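Local coordinates for 1,4-dihydroxy-2-naphthoyl-CoA hydrolase (Prochlorococcus marinus, PDB 2HX5), which probably hydrolyses 1,4-dihydroxy-2-naphthoyl-CoA to 1,4-dihydroxy-2-naphthoate and CoA, a step on the way to phylloquinone (vitamin K1), at residues G23-H28 and A74-P79; E36-S41 and E135-W140. One frame throughout, in Å; residues are numbered along the deposited sequence.

Contact 1 (G23-H28 and A74-P79)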
ATOM      1  N   GLY A  23     -10.956   4.133 -12.128  1.00 20.93           N
ATOM      2  CA  GLY A  23     -11.213   5.567 -11.928  1.00 20.23           C
ATOM      3  C   GLY A  23     -11.838   5.894 -10.582  1.00 22.00           C
ATOM      4  O   GLY A  23     -12.396   6.984 -10.418  1.00 23.84           O
ATOM      5  N   VAL A  24     -11.752   4.981  -9.602  1.00 18.32           N
ATOM      6  CA  VAL A  24     -12.375   5.098  -8.292  1.00 17.58           C
ATOM      7  C   VAL A  24     -11.465   4.455  -7.227  1.00 17.56           C
ATOM      8  O   VAL A  24     -10.499   3.777  -7.571  1.00 16.29           O
ATOM      9  CB  VAL A  24     -13.737   4.399  -8.228  1.00 18.38           C
ATOM     10  CG1 VAL A  24     -14.783   5.161  -9.084  1.00 21.07           C
ATOM     11  CG2 VAL A  24     -13.597   2.973  -8.622  1.00 22.18           C
HETATM   12  N   MSE A  25     -11.758   4.668  -5.952  1.00 16.33           N
HETATM   13  CA  MSE A  25     -10.962   4.144  -4.847  1.00 15.49           C
HETATM   14  C   MSE A  25     -10.800   2.642  -4.993  1.00 16.74           C
HETATM   15  O   MSE A  25     -11.796   1.953  -5.265  1.00 18.04           O
HETATM   16  CB  MSE A  25     -11.642   4.462  -3.529  1.00 16.72           C
HETATM   17  CG  MSE A  25     -10.890   3.995  -2.312  1.00 18.20           C
HETATM   18 SE   MSE A  25     -12.089   3.815  -0.753  0.75 20.30          SE
HETATM   19  CE  MSE A  25     -13.194   2.317  -1.352  1.00 21.67           C
ATOM     20  N   HIS A  26      -9.587   2.132  -4.810  1.00 13.67           N
ATOM     21  CA  HIS A  26      -9.396   0.715  -4.759  1.00 15.27           C
ATOM     22  C   HIS A  26      -9.855   0.189  -3.397  1.00 14.76           C
ATOM     23  O   HIS A  26      -9.565   0.736  -2.344  1.00 15.27           O
ATOM     24  CB  HIS A  26      -7.958   0.385  -4.994  1.00 16.47           C
ATOM     25  CG  HIS A  26      -7.734  -1.061  -5.251  1.00 17.86           C
ATOM     26  ND1 HIS A  26      -8.263  -1.725  -6.324  1.00 19.19           N
ATOM     27  CD2 HIS A  26      -7.094  -1.993  -4.513  1.00 17.65           C
ATOM     28  CE1 HIS A  26      -7.932  -3.016  -6.240  1.00 17.42           C
ATOM     29  NE2 HIS A  26      -7.240  -3.202  -5.151  1.00 19.10           N
ATOM     30  N   PHE A  27     -10.642  -0.888  -3.415  1.00 14.76           N
ATOM     31  CA  PHE A  27     -11.482  -1.250  -2.273  1.00 14.22           C
ATOM     32  C   PHE A  27     -10.773  -1.331  -0.944  1.00 14.89           C
ATOM     33  O   PHE A  27     -11.275  -0.829   0.052  1.00 15.51           O
ATOM     34  CB  PHE A  27     -12.295  -2.574  -2.537  1.00 13.80           C
ATOM     35  CG  PHE A  27     -11.495  -3.831  -2.438  1.00 13.79           C
ATOM     36  CD1 PHE A  27     -10.438  -4.140  -3.284  1.00 14.74           C
ATOM     37  CD2 PHE A  27     -11.758  -4.698  -1.408  1.00 13.53           C
ATOM     38  CE1 PHE A  27      -9.705  -5.286  -3.107  1.00 15.53           C
ATOM     39  CE2 PHE A  27     -11.034  -5.846  -1.253  1.00 14.60           C
ATOM     40  CZ  PHE A  27     -10.008  -6.144  -2.081  1.00 16.05           C
ATOM     41  N   HIS A  28      -9.601  -1.961  -0.903  1.00 14.66           N
ATOM     42  CA  HIS A  28      -8.988  -2.219   0.394  1.00 15.54           C
ATOM     43  C   HIS A  28      -8.435  -0.973   1.063  1.00 16.36           C
ATOM     44  O   HIS A  28      -8.170  -1.007   2.263  1.00 15.81           O
ATOM     45  CB  HIS A  28      -7.928  -3.343   0.329  1.00 18.27           C
ATOM     46  CG  HIS A  28      -6.800  -3.096  -0.602  1.00 20.65           C
ATOM     47  ND1 HIS A  28      -5.815  -2.181  -0.313  1.00 25.54           N
ATOM     48  CD2 HIS A  28      -6.416  -3.729  -1.733  1.00 19.53           C
ATOM     49  CE1 HIS A  28      -4.917  -2.197  -1.282  1.00 25.06           C
ATOM     50  NE2 HIS A  28      -5.236  -3.152  -2.130  1.00 24.87           N
ATOM     51  N   ALA A  74     -16.680  -4.525   5.301  1.00 13.90           N
ATOM     52  CA  ALA A  74     -17.113  -3.260   4.706  1.00 15.45           C
ATOM     53  C   ALA A  74     -18.167  -3.466   3.679  1.00 13.96           C
ATOM     54  O   ALA A  74     -18.172  -4.513   2.978  1.00 14.16           O
ATOM     55  CB  ALA A  74     -15.983  -2.497   4.092  1.00 17.03           C
ATOM     56  N   ASP A  75     -19.060  -2.478   3.549  1.00 14.86           N
ATOM     57  CA  ASP A  75     -20.025  -2.412   2.433  1.00 14.14           C
ATOM     58  C   ASP A  75     -19.675  -1.131   1.647  1.00 14.61           C
ATOM     59  O   ASP A  75     -19.471  -0.073   2.250  1.00 15.15           O
ATOM     60  CB  ASP A  75     -21.454  -2.278   2.936  1.00 15.39           C
ATOM     61  CG  ASP A  75     -22.031  -3.482   3.628  1.00 23.84           C
ATOM     62  OD1 ASP A  75     -21.408  -4.492   3.896  1.00 21.88           O
ATOM     63  OD2 ASP A  75     -23.231  -3.342   4.016  1.00 29.87           O
ATOM     64  N   PHE A  76     -19.658  -1.239   0.328  1.00 14.34           N
ATOM     65  CA  PHE A  76     -19.333  -0.137  -0.562  1.00 14.23           C
ATOM     66  C   PHE A  76     -20.610   0.200  -1.306  1.00 16.34           C
ATOM     67  O   PHE A  76     -21.113  -0.614  -2.061  1.00 16.59           O
ATOM     68  CB  PHE A  76     -18.191  -0.555  -1.492  1.00 13.83           C
ATOM     69  CG  PHE A  76     -16.964  -1.013  -0.797  1.00 14.20           C
ATOM     70  CD1 PHE A  76     -16.827  -2.354  -0.426  1.00 13.65           C
ATOM     71  CD2 PHE A  76     -15.907  -0.164  -0.495  1.00 16.46           C
ATOM     72  CE1 PHE A  76     -15.747  -2.825   0.204  1.00 17.19           C
ATOM     73  CE2 PHE A  76     -14.771  -0.671   0.123  1.00 16.42           C
ATOM     74  CZ  PHE A  76     -14.716  -1.975   0.519  1.00 17.42           C
ATOM     75  N   ARG A  77     -21.111   1.413  -1.109  1.00 15.03           N
ATOM     76  CA  ARG A  77     -22.451   1.771  -1.556  1.00 17.56           C
ATOM     77  C   ARG A  77     -22.405   2.720  -2.720  1.00 16.78           C
ATOM     78  O   ARG A  77     -23.220   2.588  -3.655  1.00 20.54           O
ATOM     79  CB  ARG A  77     -23.254   2.421  -0.411  1.00 19.75           C
ATOM     80  CG  ARG A  77     -23.235   1.665   0.950  1.00 27.02           C
ATOM     81  CD  ARG A  77     -23.830   0.242   0.924  1.00 37.88           C
ATOM     82  NE  ARG A  77     -25.285   0.284   0.774  1.00 45.70           N
ATOM     83  CZ  ARG A  77     -25.987  -0.352  -0.161  1.00 48.21           C
ATOM     84  NH1 ARG A  77     -25.392  -1.138  -1.061  1.00 54.56           N
ATOM     85  NH2 ARG A  77     -27.307  -0.212  -0.189  1.00 42.98           N
ATOM     86  N   ARG A  78     -21.488   3.691  -2.693  1.00 17.21           N
ATOM     87  CA  ARG A  78     -21.337   4.672  -3.804  1.00 18.64           C
ATOM     88  C   ARG A  78     -19.888   4.837  -4.156  1.00 20.26           C
ATOM     89  O   ARG A  78     -19.043   4.758  -3.289  1.00 20.13           O
ATOM     90  CB  ARG A  78     -21.903   6.020  -3.358  1.00 19.04           C
ATOM     91  CG  ARG A  78     -23.386   5.975  -3.076  1.00 23.08           C
ATOM     92  CD  ARG A  78     -23.914   7.205  -2.413  1.00 33.29           C
ATOM     93  NE  ARG A  78     -25.190   7.560  -3.010  1.00 55.23           N
ATOM     94  CZ  ARG A  78     -25.346   8.462  -3.978  1.00 58.10           C
ATOM     95  NH1 ARG A  78     -24.305   9.153  -4.457  1.00 64.53           N
ATOM     96  NH2 ARG A  78     -26.566   8.693  -4.460  1.00 66.82           N
ATOM     97  N   PRO A  79     -19.590   5.081  -5.436  1.00 19.71           N
ATOM     98  CA  PRO A  79     -18.188   5.248  -5.826  1.00 22.69           C
ATOM     99  C   PRO A  79     -17.519   6.445  -5.143  1.00 19.49           C
ATOM    100  O   PRO A  79     -18.142   7.498  -4.912  1.00 20.24           O
ATOM    101  CB  PRO A  79     -18.245   5.467  -7.336  1.00 25.03           C
ATOM    102  CG  PRO A  79     -19.631   5.742  -7.642  1.00 22.99           C
ATOM    103  CD  PRO A  79     -20.507   5.198  -6.571  1.00 20.10           C
TER
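V24 meets P79 through one methyl. With CG1 anti to the carbonyl carbon (chi1 -69°), V24 CG1 is turned toward P79 CB, 3.9 Å away. M25, a selenomethionine, comes next. Its CG is anti to the backbone N, and a bend at chi3 (67°) swings the terminal methyl to the rim of the F76 ring. There M25 CE is 3.7 Å from F76 CE2, near the ring plane, and the two side chains cross at about a right angle. This loop leads into helix 29-45, the central helix of the hot-dog fold, and F76 is the last residue of strand 65-76, an edge strand of the sheet within this chain. H26 turns away from the strand, and H26 ND1 makes a hydrogen bond with OD2 of D20, the predicted active-site residue. F27 returns to F76 with its backbone and the root of its side chain. F27 O lies 3.5 Å from F76 CE2, and F27 CB lies 3.9 Å from F76 CZ. The F27 ring itself leads away and packs on I69 of the second subunit, while A74 and D75 pair with an antiparallel strand of that subunit, which carries the sheet across the interface.

Contact 2 (E36-S41 and E135-W140)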
ATOM      1  N   GLU A  36      -6.315   4.210  10.249  1.00 14.90           N
ATOM      2  CA  GLU A  36      -5.702   5.519  10.515  1.00 15.00           C
ATOM      3  C   GLU A  36      -6.642   6.462  11.252  1.00 15.12           C
ATOM      4  O   GLU A  36      -6.207   7.227  12.105  1.00 15.52           O
ATOM      5  CB  GLU A  36      -5.281   6.195   9.213  1.00 14.32           C
ATOM      6  CG  GLU A  36      -4.184   5.494   8.455  1.00 14.48           C
ATOM      7  CD  GLU A  36      -3.642   6.210   7.222  1.00 20.67           C
ATOM      8  OE1 GLU A  36      -4.155   7.308   6.943  1.00 24.62           O
ATOM      9  OE2 GLU A  36      -2.702   5.671   6.601  1.00 20.36           O
ATOM     10  N   SER A  37      -7.941   6.431  10.951  0.50 13.03           N
ATOM     11  CA  SER A  37      -8.887   7.291  11.687  0.50 14.01           C
ATOM     12  C   SER A  37      -9.060   6.879  13.136  0.50 15.68           C
ATOM     13  O   SER A  37      -9.321   7.709  13.998  0.50 14.81           O
ATOM     14  CB  SER A  37     -10.247   7.376  10.992  0.50 14.93           C
ATOM     15  OG  SER A  37     -11.047   6.221  11.212  0.50 13.80           O
ATOM     16  N   TRP A  38      -8.944   5.581  13.405  1.00 14.33           N
ATOM     17  CA  TRP A  38      -8.971   5.073  14.770  1.00 14.41           C
ATOM     18  C   TRP A  38      -7.745   5.623  15.546  1.00 15.47           C
ATOM     19  O   TRP A  38      -7.861   6.152  16.650  1.00 16.23           O
ATOM     20  CB  TRP A  38      -8.995   3.553  14.764  1.00 15.14           C
ATOM     21  CG  TRP A  38      -8.762   2.933  16.124  1.00 16.10           C
ATOM     22  CD1 TRP A  38      -9.477   3.148  17.241  1.00 17.30           C
ATOM     23  CD2 TRP A  38      -7.757   1.976  16.453  1.00 16.30           C
ATOM     24  NE1 TRP A  38      -8.995   2.372  18.275  1.00 16.96           N
ATOM     25  CE2 TRP A  38      -7.926   1.642  17.818  1.00 19.17           C
ATOM     26  CE3 TRP A  38      -6.735   1.354  15.729  1.00 17.20           C
ATOM     27  CZ2 TRP A  38      -7.053   0.732  18.496  1.00 17.25           C
ATOM     28  CZ3 TRP A  38      -5.943   0.425  16.368  1.00 19.12           C
ATOM     29  CH2 TRP A  38      -6.092   0.138  17.739  1.00 21.09           C
ATOM     30  N   GLU A  39      -6.562   5.537  14.924  1.00 14.39           N
ATOM     31  CA  GLU A  39      -5.366   6.120  15.539  1.00 14.15           C
ATOM     32  C   GLU A  39      -5.567   7.617  15.777  1.00 13.45           C
ATOM     33  O   GLU A  39      -5.204   8.149  16.823  1.00 15.07           O
ATOM     34  CB  GLU A  39      -4.146   5.884  14.636  1.00 15.23           C
ATOM     35  CG  GLU A  39      -3.806   4.428  14.429  1.00 14.92           C
ATOM     36  CD  GLU A  39      -2.719   4.227  13.381  1.00 15.41           C
ATOM     37  OE1 GLU A  39      -1.545   4.587  13.675  1.00 17.53           O
ATOM     38  OE2 GLU A  39      -3.080   3.722  12.293  1.00 17.88           O
ATOM     39  N   GLU A  40      -6.083   8.332  14.770  1.00 13.57           N
ATOM     40  CA  GLU A  40      -6.375   9.781  14.890  1.00 14.90           C
ATOM     41  C   GLU A  40      -7.339  10.087  16.019  1.00 14.03           C
ATOM     42  O   GLU A  40      -7.172  11.077  16.760  1.00 15.13           O
ATOM     43  CB  GLU A  40      -6.934  10.363  13.585  1.00 15.04           C
ATOM     44  CG  GLU A  40      -6.973  11.840  13.600  1.00 16.68           C
ATOM     45  CD  GLU A  40      -7.512  12.438  12.307  1.00 22.65           C
ATOM     46  OE1 GLU A  40      -7.762  11.694  11.339  1.00 29.71           O
ATOM     47  OE2 GLU A  40      -7.730  13.681  12.281  1.00 25.88           O
ATOM     48  N   SER A  41      -8.342   9.233  16.166  1.00 13.78           N
ATOM     49  CA  SER A  41      -9.296   9.399  17.254  1.00 14.00           C
ATOM     50  C   SER A  41      -8.700   9.271  18.647  1.00 14.43           C
ATOM     51  O   SER A  41      -8.934  10.068  19.523  1.00 15.40           O
ATOM     52  CB  SER A  41     -10.422   8.388  17.061  1.00 16.03           C
ATOM     53  OG  SER A  41     -11.454   8.598  18.034  1.00 14.98           O
ATOM     54  N   GLU A 135      -5.925   0.538  29.867  1.00 20.90           N
ATOM     55  CA  GLU A 135      -6.715   1.547  30.551  1.00 21.94           C
ATOM     56  C   GLU A 135      -7.061   2.728  29.644  1.00 20.24           C
ATOM     57  O   GLU A 135      -8.146   3.230  29.751  1.00 19.63           O
ATOM     58  CB  GLU A 135      -5.984   2.052  31.794  1.00 23.83           C
ATOM     59  CG  GLU A 135      -4.706   2.861  31.494  1.00 30.91           C
ATOM     60  CD  GLU A 135      -4.970   4.388  31.411  1.00 39.48           C
ATOM     61  OE1 GLU A 135      -6.023   4.836  31.928  1.00 41.36           O
ATOM     62  OE2 GLU A 135      -4.133   5.113  30.816  1.00 39.97           O
ATOM     63  N   GLY A 136      -6.148   3.173  28.790  1.00 20.65           N
ATOM     64  CA  GLY A 136      -6.418   4.313  27.916  1.00 19.95           C
ATOM     65  C   GLY A 136      -7.499   4.008  26.914  1.00 17.73           C
ATOM     66  O   GLY A 136      -8.335   4.858  26.608  1.00 18.79           O
ATOM     67  N   ILE A 137      -7.486   2.794  26.356  1.00 19.85           N
ATOM     68  CA  ILE A 137      -8.528   2.362  25.424  1.00 18.46           C
ATOM     69  C   ILE A 137      -9.869   2.288  26.148  1.00 16.58           C
ATOM     70  O   ILE A 137     -10.905   2.747  25.648  1.00 18.80           O
ATOM     71  CB  ILE A 137      -8.157   0.987  24.782  1.00 18.54           C
ATOM     72  CG1 ILE A 137      -6.892   1.128  23.918  1.00 22.59           C
ATOM     73  CG2 ILE A 137      -9.319   0.400  24.031  1.00 20.21           C
ATOM     74  CD1 ILE A 137      -7.101   1.956  22.673  1.00 26.28           C
ATOM     75  N   ASP A 138      -9.873   1.819  27.413  1.00 17.17           N
ATOM     76  CA  ASP A 138     -11.087   1.807  28.192  1.00 19.53           C
ATOM     77  C   ASP A 138     -11.618   3.218  28.458  1.00 18.71           C
ATOM     78  O   ASP A 138     -12.805   3.456  28.356  1.00 18.36           O
ATOM     79  CB  ASP A 138     -10.860   1.088  29.504  1.00 23.21           C
ATOM     80  CG  ASP A 138     -11.505  -0.290  29.544  1.00 35.76           C
ATOM     81  OD1 ASP A 138     -12.352  -0.612  28.676  1.00 41.95           O
ATOM     82  OD2 ASP A 138     -11.161  -1.053  30.483  1.00 50.31           O
ATOM     83  N   ARG A 139     -10.741   4.175  28.755  1.00 17.52           N
ATOM     84  CA  ARG A 139     -11.181   5.579  28.881  1.00 17.96           C
ATOM     85  C   ARG A 139     -11.808   6.177  27.618  1.00 16.55           C
ATOM     86  O   ARG A 139     -12.848   6.873  27.685  1.00 18.50           O
ATOM     87  CB  ARG A 139     -10.010   6.441  29.322  1.00 21.37           C
ATOM     88  CG  ARG A 139      -9.644   6.253  30.782  1.00 22.49           C
ATOM     89  CD  ARG A 139      -8.677   7.313  31.270  1.00 23.59           C
ATOM     90  NE  ARG A 139      -7.320   7.122  30.786  1.00 31.24           N
ATOM     91  CZ  ARG A 139      -6.650   7.965  30.005  1.00 35.71           C
ATOM     92  NH1 ARG A 139      -7.213   9.086  29.549  1.00 31.89           N
ATOM     93  NH2 ARG A 139      -5.395   7.656  29.667  1.00 37.44           N
ATOM     94  N   TRP A 140     -11.175   5.914  26.480  1.00 16.79           N
ATOM     95  CA  TRP A 140     -11.683   6.312  25.203  1.00 15.70           C
ATOM     96  C   TRP A 140     -13.040   5.693  24.897  1.00 18.53           C
ATOM     97  O   TRP A 140     -13.925   6.388  24.432  1.00 19.79           O
ATOM     98  CB  TRP A 140     -10.634   5.986  24.154  1.00 17.55           C
ATOM     99  CG  TRP A 140     -11.043   6.226  22.719  1.00 15.12           C
ATOM    100  CD1 TRP A 140     -11.048   7.417  22.018  1.00 15.64           C
ATOM    101  CD2 TRP A 140     -11.410   5.215  21.772  1.00 15.57           C
ATOM    102  NE1 TRP A 140     -11.443   7.191  20.720  1.00 15.58           N
ATOM    103  CE2 TRP A 140     -11.650   5.850  20.547  1.00 16.38           C
ATOM    104  CE3 TRP A 140     -11.529   3.818  21.850  1.00 18.68           C
ATOM    105  CZ2 TRP A 140     -12.041   5.137  19.405  1.00 17.65           C
ATOM    106  CZ3 TRP A 140     -11.876   3.129  20.753  1.00 23.64           C
ATOM    107  CH2 TRP A 140     -12.148   3.772  19.544  1.00 18.86           C
TER
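W140 has the most surface buried here and holds both W38 and S41. Its indole reaches across from helix 135-143 with CG anti to the backbone N (chi1 175°). W140 NE1 donates a hydrogen bond to S41 OG at 3.0 Å, with an N-H...O angle of 153°. The hydroxyl oxygen lies close to the indole plane, so the bond limits how far the ring can turn. S41 OG makes a second hydrogen bond, to W7 O, so this buried hydroxyl both accepts and donates. The edge of the W38 five-membered ring points at the face of the W140 six-membered ring in an offset edge-to-face stack. The centroids are 5.2 Å apart and the planes meet at 63°. The closest atoms are W38 CD1 and W140 CH2, at 3.6 Å. I137 adds a looser touch, with its CD1 4.4 Å from W38 CZ2. Helix 135-143 packs across helix 29-45, the long helix of the hot-dog fold; the segment axes are perpendicular and come no nearer than 12.7 Å. W140 thus ties helix 135-143 to helix 29-45, through W38 and S41, and to the sheet, through F100 and V102 of strand 99-108 and P92 of strand 85-96.

Helix 29-45 connects the two contacts: loop 23-28 runs straight into it, and 36-41 lies further along it. Their centres are about 25 Å apart, on opposite sides of the chain's centre, and their nearest atoms about 10 Å. Contact 1 is beside the predicted active site, with the V24 side chain about 4 Å from that of D20. Contact 2 lies away from it. Each is near a bound 2-ethoxyethanol, probably from the crystallisation liquor: the F27 side chain is about 5 Å from one, W38 about 4 Å. E39 OE1 is hydrogen-bonded to 2-ethoxyethanol and to F16 N of the fourth subunit. P79 O is hydrogen-bonded to R57 NH2 of that same subunit.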